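Local coordinates for outer protein YOPM (Yersinia pestis, PDB 1G9U) that probably acts as a secreted effector that alters host cell physiology and promotes bacterial survival in host tissues, built on a calcium-binding leucine-rich-repeat scaffold, at residues 307-312 with 325-330; 282-287 with 302-307; 347-352 with 362-367. All coordinates share one frame; numbering follows the deposited sequence.

Contact 1 of 3, residues 307-312 with 325-330; sequences NEIRSL and SNNKLI. With CA (calcium ion), chain L; CA (calcium ion), chain K.
The side-chain oxygen of N327 meets the backbone of the preceding turn, where I309 N donates to N327 OD1 at 2.8 Å in a nearly straight bond (163°) and N307 N adds a weak one. With CG anti to the carbonyl carbon (chi1 -85°), the amide stands beside its own backbone N and faces I309, whose CB and CG1 crowd the same oxygen. Its ND2 donates to A304 O and V324 O. This is the asparagine ladder of leucine-rich repeats, in which a side-chain amide bonds to the buried backbone of the neighbouring turn, a task for which its short, two-ended group is well suited. A bond from K328 N to I309 O (2.6 Å) follows, joining LRR 12 to LRR 13. Among the apolar groups, L329 CD2 lies 4.0 Å from I309 CG2, and L329 CD1 meets L312 CD1 at the same distance, as branched aliphatic chains fill the core of the coil.

Outside the core, K328 bends at chi2 and chi4 and forms a salt bridge from NZ to E308 OE2 (2.8 Å), meeting it on the syn side but 23° out of the carboxylate plane. E308 OE1 and N307 O both ligate one calcium, at 2.4 and 2.5 Å, while N326 OD1 binds the other. D266 of the second subunit binds both ions and is also a polar partner of K328.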
loop_
_atom_site.group_PDB
_atom_site.type_symbol
_atom_site.label_atom_id
_atom_site.label_comp_id
_atom_site.label_asym_id
_atom_site.label_seq_id
_atom_site.Cartn_x
_atom_site.Cartn_y
_atom_site.Cartn_z
ATOM N N ASN A 307 -11.953 0.591 16.851
ATOM C CA ASN A 307 -12.615 0.223 18.087
ATOM C C ASN A 307 -13.972 -0.379 17.707
ATOM O O ASN A 307 -14.136 -0.928 16.607
ATOM C CB ASN A 307 -12.749 1.361 19.084
ATOM C CG ASN A 307 -11.439 1.429 19.880
ATOM O OD1 ASN A 307 -11.194 0.665 20.823
ATOM N ND2 ASN A 307 -10.597 2.382 19.483
ATOM N N GLU A 308 -14.950 -0.312 18.590
ATOM C CA GLU A 308 -16.265 -0.837 18.190
ATOM C C GLU A 308 -17.216 0.328 18.438
ATOM O O GLU A 308 -18.271 0.150 19.028
ATOM C CB GLU A 308 -16.681 -2.019 19.066
ATOM C CG GLU A 308 -17.819 -2.851 18.545
ATOM C CD GLU A 308 -17.624 -3.459 17.178
ATOM O OE1 GLU A 308 -16.639 -3.241 16.438
ATOM O OE2 GLU A 308 -18.527 -4.240 16.811
ATOM N N ILE A 309 -16.785 1.543 18.126
ATOM C CA ILE A 309 -17.630 2.666 18.533
ATOM C C ILE A 309 -18.897 2.827 17.703
ATOM O O ILE A 309 -18.880 2.731 16.468
ATOM C CB ILE A 309 -16.742 3.915 18.487
ATOM C CG1 ILE A 309 -15.601 3.757 19.501
ATOM C CG2 ILE A 309 -17.532 5.198 18.645
ATOM C CD1 ILE A 309 -14.684 4.998 19.465
ATOM N N ARG A 310 -19.978 3.033 18.449
ATOM C CA ARG A 310 -21.362 3.159 17.986
ATOM C C ARG A 310 -21.820 4.611 17.897
ATOM O O ARG A 310 -22.573 5.029 17.033
ATOM C CB ARG A 310 -22.318 2.442 18.942
ATOM C CG ARG A 310 -22.101 0.932 19.111
ATOM C CD ARG A 310 -23.345 0.195 18.660
ATOM N NE ARG A 310 -23.679 -0.962 19.489
ATOM C CZ ARG A 310 -24.944 -1.376 19.559
ATOM N NH1 ARG A 310 -25.843 -0.702 18.865
ATOM N NH2 ARG A 310 -25.217 -2.422 20.305
ATOM N N SER A 311 -21.300 5.395 18.857
ATOM C CA SER A 311 -21.752 6.769 18.894
ATOM C C SER A 311 -20.640 7.589 19.553
ATOM O O SER A 311 -19.925 6.961 20.312
ATOM C CB SER A 311 -23.020 6.900 19.751
ATOM O OG SER A 311 -22.741 6.376 21.063
ATOM N N LEU A 312 -20.632 8.842 19.174
ATOM C CA LEU A 312 -19.790 9.933 19.617
ATOM C C LEU A 312 -20.705 10.993 20.178
ATOM O O LEU A 312 -21.676 11.469 19.607
ATOM C CB LEU A 312 -18.902 10.525 18.503
ATOM C CG LEU A 312 -17.826 9.485 18.114
ATOM C CD1 LEU A 312 -16.852 9.912 17.050
ATOM C CD2 LEU A 312 -17.121 9.117 19.412
ATOM N N SER A 325 -11.659 6.094 12.061
ATOM C CA SER A 325 -11.820 5.129 10.949
ATOM C C SER A 325 -12.180 3.732 11.438
ATOM O O SER A 325 -11.745 3.308 12.510
ATOM C CB SER A 325 -10.456 5.038 10.215
ATOM O OG SER A 325 -10.541 4.454 8.941
ATOM N N ASN A 326 -12.938 2.982 10.659
ATOM C CA ASN A 326 -13.126 1.591 11.000
ATOM C C ASN A 326 -13.763 1.394 12.370
ATOM O O ASN A 326 -13.181 0.659 13.175
ATOM C CB ASN A 326 -11.774 0.855 10.912
ATOM C CG ASN A 326 -12.050 -0.657 10.988
ATOM O OD1 ASN A 326 -13.121 -1.155 10.635
ATOM N ND2 ASN A 326 -11.132 -1.469 11.489
ATOM N N ASN A 327 -14.920 2.033 12.568
ATOM C CA ASN A 327 -15.709 1.876 13.790
ATOM C C ASN A 327 -17.123 1.446 13.396
ATOM O O ASN A 327 -17.280 0.890 12.320
ATOM C CB ASN A 327 -15.766 3.133 14.672
ATOM C CG ASN A 327 -14.547 3.156 15.578
ATOM O OD1 ASN A 327 -14.573 2.416 16.572
ATOM N ND2 ASN A 327 -13.534 3.947 15.181
ATOM N N LYS A 328 -18.135 1.687 14.220
ATOM C CA LYS A 328 -19.453 1.221 13.822
ATOM C C LYS A 328 -20.377 2.415 13.807
ATOM O O LYS A 328 -21.517 2.298 14.260
ATOM C CB LYS A 328 -19.958 0.182 14.831
ATOM C CG LYS A 328 -19.056 -1.059 14.817
ATOM C CD LYS A 328 -19.208 -1.821 13.528
ATOM C CE LYS A 328 -18.233 -2.919 13.204
ATOM N NZ LYS A 328 -18.149 -4.131 14.081
ATOM N N LEU A 329 -19.838 3.550 13.358
ATOM C CA LEU A 329 -20.715 4.721 13.419
ATOM C C LEU A 329 -21.738 4.761 12.282
ATOM O O LEU A 329 -21.374 4.339 11.182
ATOM C CB LEU A 329 -19.872 6.012 13.376
ATOM C CG LEU A 329 -19.057 6.183 14.655
ATOM C CD1 LEU A 329 -17.902 7.128 14.438
ATOM C CD2 LEU A 329 -19.934 6.662 15.804
ATOM N N ILE A 330 -22.928 5.296 12.575
ATOM C CA ILE A 330 -23.928 5.584 11.549
ATOM C C ILE A 330 -24.191 7.101 11.496
ATOM O O ILE A 330 -24.730 7.621 10.518
ATOM C CB ILE A 330 -25.293 4.879 11.655
ATOM C CG1 ILE A 330 -25.995 5.179 12.973
ATOM C CG2 ILE A 330 -25.188 3.374 11.426
ATOM C CD1 ILE A 330 -27.349 4.535 13.116
HETATM CA CA CA L . -14.419 -3.261 15.656
HETATM CA CA CA K . -14.726 -2.759 9.791
HETATM O O HOH W 1 -16.386 -0.981 10.415
HETATM O O HOH W 2 -12.885 -4.361 9.340
HETATM O O HOH W 3 -14.724 -2.000 7.770
HETATM O O HOH W 4 -12.236 -3.568 14.733
HETATM O O HOH W 5 -14.131 -5.599 16.983
#

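Contact 2 of 3, residues 282-287 with 302-307; sequences LDVSEN and LNASSN. With CA (calcium ion), chain L.
N303 lies beside D283 on one side of the short parallel strands, the two side chains pointing the same way with amide and carboxylate planes 42° apart and N303 ND2 3.3 Å from D283 OD2. The backbones pair in parallel around N303: N303 N donates to L282 O, and V284 N to N303 O. With CG anti to the backbone N (chi1 -179°), N303 OD1 reaches forward to accept from S305 N and S305 OG. D283 OD1 receives S285 N and S285 OG in the same manner, so each strand ends in an Asx turn, which aspartate and asparagine suit equally well.

On the other side, the side chains of L282 and L302 lie side by side, with L282 CD2 4.1 Å from L302 CD1, repeating the inward leucine position that gives leucine-rich repeats their hydrophobic core. N307, the ladder asparagine of LRR 12, bridges two turns: its ND2 donates to V284 O at 2.8 Å across the contact and to A304 O at 3.1 Å within its own repeat, both acceptors lying in its amide plane. N287 ND2, which also donates to V264 O, bonds to V284 O as well; the two donors stand off opposite faces of that carbonyl's plane, not on its lone pairs. V284 O, in a buried contact, thus accepts from two amides. At the turn, E286 N closes on S305 O at 3.1 Å.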
loop_
_atom_site.group_PDB
_atom_site.type_symbol
_atom_site.label_atom_id
_atom_site.label_comp_id
_atom_site.label_asym_id
_atom_site.label_seq_id
_atom_site.Cartn_x
_atom_site.Cartn_y
_atom_site.Cartn_z
ATOM N N LEU A 282 -4.443 11.924 22.166
ATOM C CA LEU A 282 -4.924 10.665 22.740
ATOM C C LEU A 282 -5.045 9.605 21.642
ATOM O O LEU A 282 -5.733 9.863 20.665
ATOM C CB LEU A 282 -6.290 10.828 23.373
ATOM C CG LEU A 282 -6.911 9.562 23.934
ATOM C CD1 LEU A 282 -6.108 8.909 25.052
ATOM C CD2 LEU A 282 -8.302 9.947 24.453
ATOM N N ASP A 283 -4.400 8.454 21.793
ATOM C CA ASP A 283 -4.568 7.398 20.782
ATOM C C ASP A 283 -5.158 6.186 21.512
ATOM O O ASP A 283 -4.408 5.664 22.341
ATOM C CB ASP A 283 -3.280 7.088 20.048
ATOM C CG ASP A 283 -3.408 6.158 18.858
ATOM O OD1 ASP A 283 -4.275 5.252 18.892
ATOM O OD2 ASP A 283 -2.670 6.342 17.872
ATOM N N VAL A 284 -6.433 5.865 21.277
ATOM C CA VAL A 284 -7.066 4.698 21.907
ATOM C C VAL A 284 -7.440 3.684 20.822
ATOM O O VAL A 284 -8.238 2.771 20.974
ATOM C CB VAL A 284 -8.236 5.038 22.835
ATOM C CG1 VAL A 284 -7.734 5.835 24.045
ATOM C CG2 VAL A 284 -9.416 5.791 22.238
ATOM N N SER A 285 -6.827 3.844 19.638
ATOM C CA SER A 285 -7.138 2.973 18.518
ATOM C C SER A 285 -6.852 1.513 18.881
ATOM O O SER A 285 -5.971 1.217 19.674
ATOM C CB SER A 285 -6.361 3.433 17.282
ATOM O OG SER A 285 -4.954 3.127 17.374
ATOM N N GLU A 286 -7.599 0.570 18.308
ATOM C CA GLU A 286 -7.395 -0.849 18.508
ATOM C C GLU A 286 -7.482 -1.311 19.963
ATOM O O GLU A 286 -6.725 -2.091 20.570
ATOM C CB GLU A 286 -6.049 -1.191 17.902
ATOM C CG GLU A 286 -5.985 -1.325 16.392
ATOM C CD GLU A 286 -4.681 -2.018 15.999
ATOM O OE1 GLU A 286 -4.461 -3.194 16.316
ATOM O OE2 GLU A 286 -3.800 -1.417 15.366
ATOM N N ASN A 287 -8.553 -0.843 20.581
ATOM C CA ASN A 287 -8.952 -1.215 21.938
ATOM C C ASN A 287 -10.338 -1.787 21.843
ATOM O O ASN A 287 -10.799 -2.324 20.819
ATOM C CB ASN A 287 -8.900 0.012 22.867
ATOM C CG ASN A 287 -7.460 0.066 23.388
ATOM O OD1 ASN A 287 -7.171 -0.670 24.332
ATOM N ND2 ASN A 287 -6.598 0.834 22.725
ATOM N N LEU A 302 -7.413 13.132 18.087
ATOM C CA LEU A 302 -8.005 11.928 18.692
ATOM C C LEU A 302 -8.036 10.795 17.670
ATOM O O LEU A 302 -8.641 10.884 16.608
ATOM C CB LEU A 302 -9.392 12.232 19.213
ATOM C CG LEU A 302 -10.246 10.990 19.468
ATOM C CD1 LEU A 302 -9.680 10.173 20.616
ATOM C CD2 LEU A 302 -11.652 11.456 19.824
ATOM N N ASN A 303 -7.328 9.711 17.987
ATOM C CA ASN A 303 -7.285 8.553 17.102
ATOM C C ASN A 303 -7.998 7.417 17.815
ATOM O O ASN A 303 -7.542 6.811 18.774
ATOM C CB ASN A 303 -5.868 8.189 16.654
ATOM C CG ASN A 303 -5.877 6.985 15.713
ATOM O OD1 ASN A 303 -6.943 6.419 15.430
ATOM N ND2 ASN A 303 -4.702 6.522 15.287
ATOM N N ALA A 304 -9.222 7.170 17.341
ATOM C CA ALA A 304 -9.968 6.134 18.071
ATOM C C ALA A 304 -10.335 5.123 17.002
ATOM O O ALA A 304 -11.294 4.380 17.151
ATOM C CB ALA A 304 -11.184 6.681 18.789
ATOM N N SER A 305 -9.565 5.117 15.905
ATOM C CA SER A 305 -9.929 4.146 14.866
ATOM C C SER A 305 -9.813 2.702 15.334
ATOM O O SER A 305 -9.205 2.335 16.328
ATOM C CB SER A 305 -9.041 4.385 13.639
ATOM O OG SER A 305 -7.734 3.969 14.041
ATOM N N SER A 306 -10.481 1.797 14.634
ATOM C CA SER A 306 -10.533 0.385 14.911
ATOM C C SER A 306 -10.891 0.011 16.341
ATOM O O SER A 306 -10.178 -0.829 16.881
ATOM C CB SER A 306 -9.180 -0.289 14.573
ATOM O OG SER A 306 -9.020 0.011 13.185
ATOM N N ASN A 307 -11.953 0.591 16.851
ATOM C CA ASN A 307 -12.615 0.223 18.087
ATOM C C ASN A 307 -13.972 -0.379 17.707
ATOM O O ASN A 307 -14.136 -0.928 16.607
ATOM C CB ASN A 307 -12.749 1.361 19.084
ATOM C CG ASN A 307 -11.439 1.429 19.880
ATOM O OD1 ASN A 307 -11.194 0.665 20.823
ATOM N ND2 ASN A 307 -10.597 2.382 19.483
HETATM CA CA CA L . -14.419 -3.261 15.656
HETATM O O HOH W 6 -10.841 -3.177 18.278
HETATM O O HOH W 4 -12.236 -3.568 14.733
HETATM O O HOH W 5 -14.131 -5.599 16.983
HETATM O O HOH W 7 -13.182 -3.831 18.155
HETATM O O HOH W 8 -14.645 -1.519 13.979
#

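Contact 3 of 3, residues 347-352 with 362-367; sequences NHLAEV and LHVEYN
The two backbones converge at one end and part at the other: the CA atoms of H348 and N367 are 5.1 Å apart, those of V352 and V364 8.4 Å, so residues 347-352 run against the direction of 362-367 across the interior of the coil. Segment 362-367 starts on strand 361-363 and later turns at Y366, which has positive phi and psi.

That turn brings N367 to the loop. Its CG is anti to the carbonyl carbon (chi1 -83°), which sets OD1 before the backbone of 347-349; L349 N donates to N367 OD1 at 2.8 Å, although crowding against N347 makes the position of this oxygen less certain. N367 ND2 bonds weakly to V364 O and also reaches A344 O, so this asparagine serves buried backbone in two turns. V364 CG2 meets both V352 CG2 (4.0 Å) and L349 CD1 (4.1 Å), branched aliphatic groups suited to apolar packing inside the coil.

The contact joins LRR 14 to LRR 15. L349 packs on L332 of the preceding repeat, while L362 lies between L342 of strand 341-343 and L382 of strand 381-384, with V364 resting on M384 of that last strand.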
loop_
_atom_site.group_PDB
_atom_site.type_symbol
_atom_site.label_atom_id
_atom_site.label_comp_id
_atom_site.label_asym_id
_atom_site.label_seq_id
_atom_site.Cartn_x
_atom_site.Cartn_y
_atom_site.Cartn_z
ATOM N N ASN A 347 -16.984 3.366 7.906
ATOM C CA ASN A 347 -18.021 3.343 8.957
ATOM C C ASN A 347 -19.356 3.115 8.239
ATOM O O ASN A 347 -19.376 2.751 7.055
ATOM C CB ASN A 347 -18.036 4.630 9.765
ATOM C CG ASN A 347 -17.057 4.585 10.928
ATOM O OD1 ASN A 347 -17.309 3.897 11.916
ATOM N ND2 ASN A 347 -15.966 5.317 10.723
ATOM N N HIS A 348 -20.461 3.385 8.922
ATOM C CA HIS A 348 -21.750 3.177 8.258
ATOM C C HIS A 348 -22.382 4.526 8.043
ATOM O O HIS A 348 -23.553 4.741 8.331
ATOM C CB HIS A 348 -22.594 2.284 9.192
ATOM C CG HIS A 348 -23.446 1.351 8.376
ATOM N ND1 HIS A 348 -24.804 1.542 8.174
ATOM C CD2 HIS A 348 -23.115 0.242 7.674
ATOM C CE1 HIS A 348 -25.268 0.571 7.407
ATOM N NE2 HIS A 348 -24.275 -0.234 7.098
ATOM N N LEU A 349 -21.635 5.564 7.655
ATOM C CA LEU A 349 -22.372 6.841 7.703
ATOM C C LEU A 349 -23.205 7.049 6.454
ATOM O O LEU A 349 -22.670 6.819 5.362
ATOM C CB LEU A 349 -21.408 8.025 7.822
ATOM C CG LEU A 349 -20.356 8.015 8.932
ATOM C CD1 LEU A 349 -19.143 8.835 8.511
ATOM C CD2 LEU A 349 -20.949 8.607 10.195
ATOM N N ALA A 350 -24.432 7.535 6.617
ATOM C CA ALA A 350 -25.173 7.878 5.387
ATOM C C ALA A 350 -24.866 9.304 4.918
ATOM O O ALA A 350 -25.071 9.657 3.760
ATOM C CB ALA A 350 -26.677 7.752 5.524
ATOM N N GLU A 351 -24.377 10.125 5.833
ATOM C CA GLU A 351 -24.020 11.493 5.520
ATOM C C GLU A 351 -22.981 12.093 6.462
ATOM O O GLU A 351 -22.918 11.727 7.640
ATOM C CB GLU A 351 -25.314 12.322 5.600
ATOM C CG GLU A 351 -26.041 12.308 4.249
ATOM C CD GLU A 351 -27.404 12.956 4.405
ATOM O OE1 GLU A 351 -28.231 12.382 5.141
ATOM O OE2 GLU A 351 -27.594 14.031 3.808
ATOM N N VAL A 352 -22.204 13.033 5.936
ATOM C CA VAL A 352 -21.203 13.756 6.729
ATOM C C VAL A 352 -21.828 15.000 7.307
ATOM O O VAL A 352 -22.544 15.767 6.664
ATOM C CB VAL A 352 -20.018 14.092 5.808
ATOM C CG1 VAL A 352 -18.947 14.918 6.469
ATOM C CG2 VAL A 352 -19.393 12.784 5.317
ATOM N N LEU A 362 -10.105 15.497 4.265
ATOM C CA LEU A 362 -11.348 14.755 4.372
ATOM C C LEU A 362 -11.202 13.348 3.782
ATOM O O LEU A 362 -10.960 13.281 2.596
ATOM C CB LEU A 362 -12.578 15.362 3.714
ATOM C CG LEU A 362 -13.833 14.511 3.978
ATOM C CD1 LEU A 362 -14.253 14.582 5.436
ATOM C CD2 LEU A 362 -15.013 15.002 3.157
ATOM N N HIS A 363 -11.281 12.353 4.662
ATOM C CA HIS A 363 -11.148 10.999 4.147
ATOM C C HIS A 363 -12.370 10.260 4.689
ATOM O O HIS A 363 -12.457 9.918 5.860
ATOM C CB HIS A 363 -9.866 10.249 4.474
ATOM C CG HIS A 363 -8.629 10.731 3.770
ATOM N ND1 HIS A 363 -7.367 10.204 4.011
ATOM C CD2 HIS A 363 -8.456 11.733 2.871
ATOM C CE1 HIS A 363 -6.481 10.850 3.283
ATOM N NE2 HIS A 363 -7.116 11.767 2.580
ATOM N N VAL A 364 -13.324 10.062 3.777
ATOM C CA VAL A 364 -14.507 9.381 4.286
ATOM C C VAL A 364 -14.968 8.299 3.307
ATOM O O VAL A 364 -16.160 8.128 3.121
ATOM C CB VAL A 364 -15.588 10.431 4.612
ATOM C CG1 VAL A 364 -16.092 10.999 3.313
ATOM C CG2 VAL A 364 -16.747 9.770 5.333
ATOM N N GLU A 365 -14.036 7.561 2.761
ATOM C CA GLU A 365 -14.036 6.451 1.837
ATOM C C GLU A 365 -14.682 5.251 2.517
ATOM O O GLU A 365 -14.560 5.019 3.718
ATOM C CB GLU A 365 -12.621 6.157 1.328
ATOM C CG GLU A 365 -11.560 6.990 2.057
ATOM C CD GLU A 365 -10.245 6.294 2.320
ATOM O OE1 GLU A 365 -9.899 5.341 1.581
ATOM O OE2 GLU A 365 -9.490 6.681 3.245
ATOM N N TYR A 366 -15.453 4.515 1.715
ATOM C CA TYR A 366 -16.198 3.368 2.169
ATOM C C TYR A 366 -17.141 3.603 3.334
ATOM O O TYR A 366 -16.987 2.947 4.367
ATOM C CB TYR A 366 -15.239 2.243 2.548
ATOM C CG TYR A 366 -14.297 1.876 1.412
ATOM C CD1 TYR A 366 -14.746 1.204 0.284
ATOM C CD2 TYR A 366 -12.939 2.157 1.483
ATOM C CE1 TYR A 366 -13.855 0.867 -0.717
ATOM C CE2 TYR A 366 -12.032 1.844 0.499
ATOM C CZ TYR A 366 -12.518 1.189 -0.615
ATOM O OH TYR A 366 -11.648 0.851 -1.627
ATOM N N ASN A 367 -18.114 4.473 3.152
ATOM C CA ASN A 367 -19.249 4.712 4.027
ATOM C C ASN A 367 -20.442 4.677 3.060
ATOM O O ASN A 367 -20.225 5.110 1.913
ATOM C CB ASN A 367 -19.284 6.065 4.739
ATOM C CG ASN A 367 -18.422 6.019 5.987
ATOM O OD1 ASN A 367 -18.911 5.656 7.048
ATOM N ND2 ASN A 367 -17.155 6.377 5.841
#

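How the contacts relate
The contacts follow one another along the chain and the solenoid: contact 2 joins LRR 11 to LRR 12, contact 1 LRR 12 to LRR 13, and contact 3 LRR 14 to LRR 15. Contacts 2 and 3 reach the parallel strands (281-283 and 301-303; 361-363), whereas contact 1 lies in the loops after strands 301-303 and 321-323. Contact 1 touches both others, about 10 Å centre to centre from contact 2 and 11 Å from contact 3; contacts 2 and 3, about 17 Å apart, do not touch. N347 OD1 of contact 3 accepts from L329 N of contact 1, continuing the ladder. Through N307, contacts 1 and 2 share a calcium ion that D266 of a second subunit also binds, tying neighbours in the tetramer.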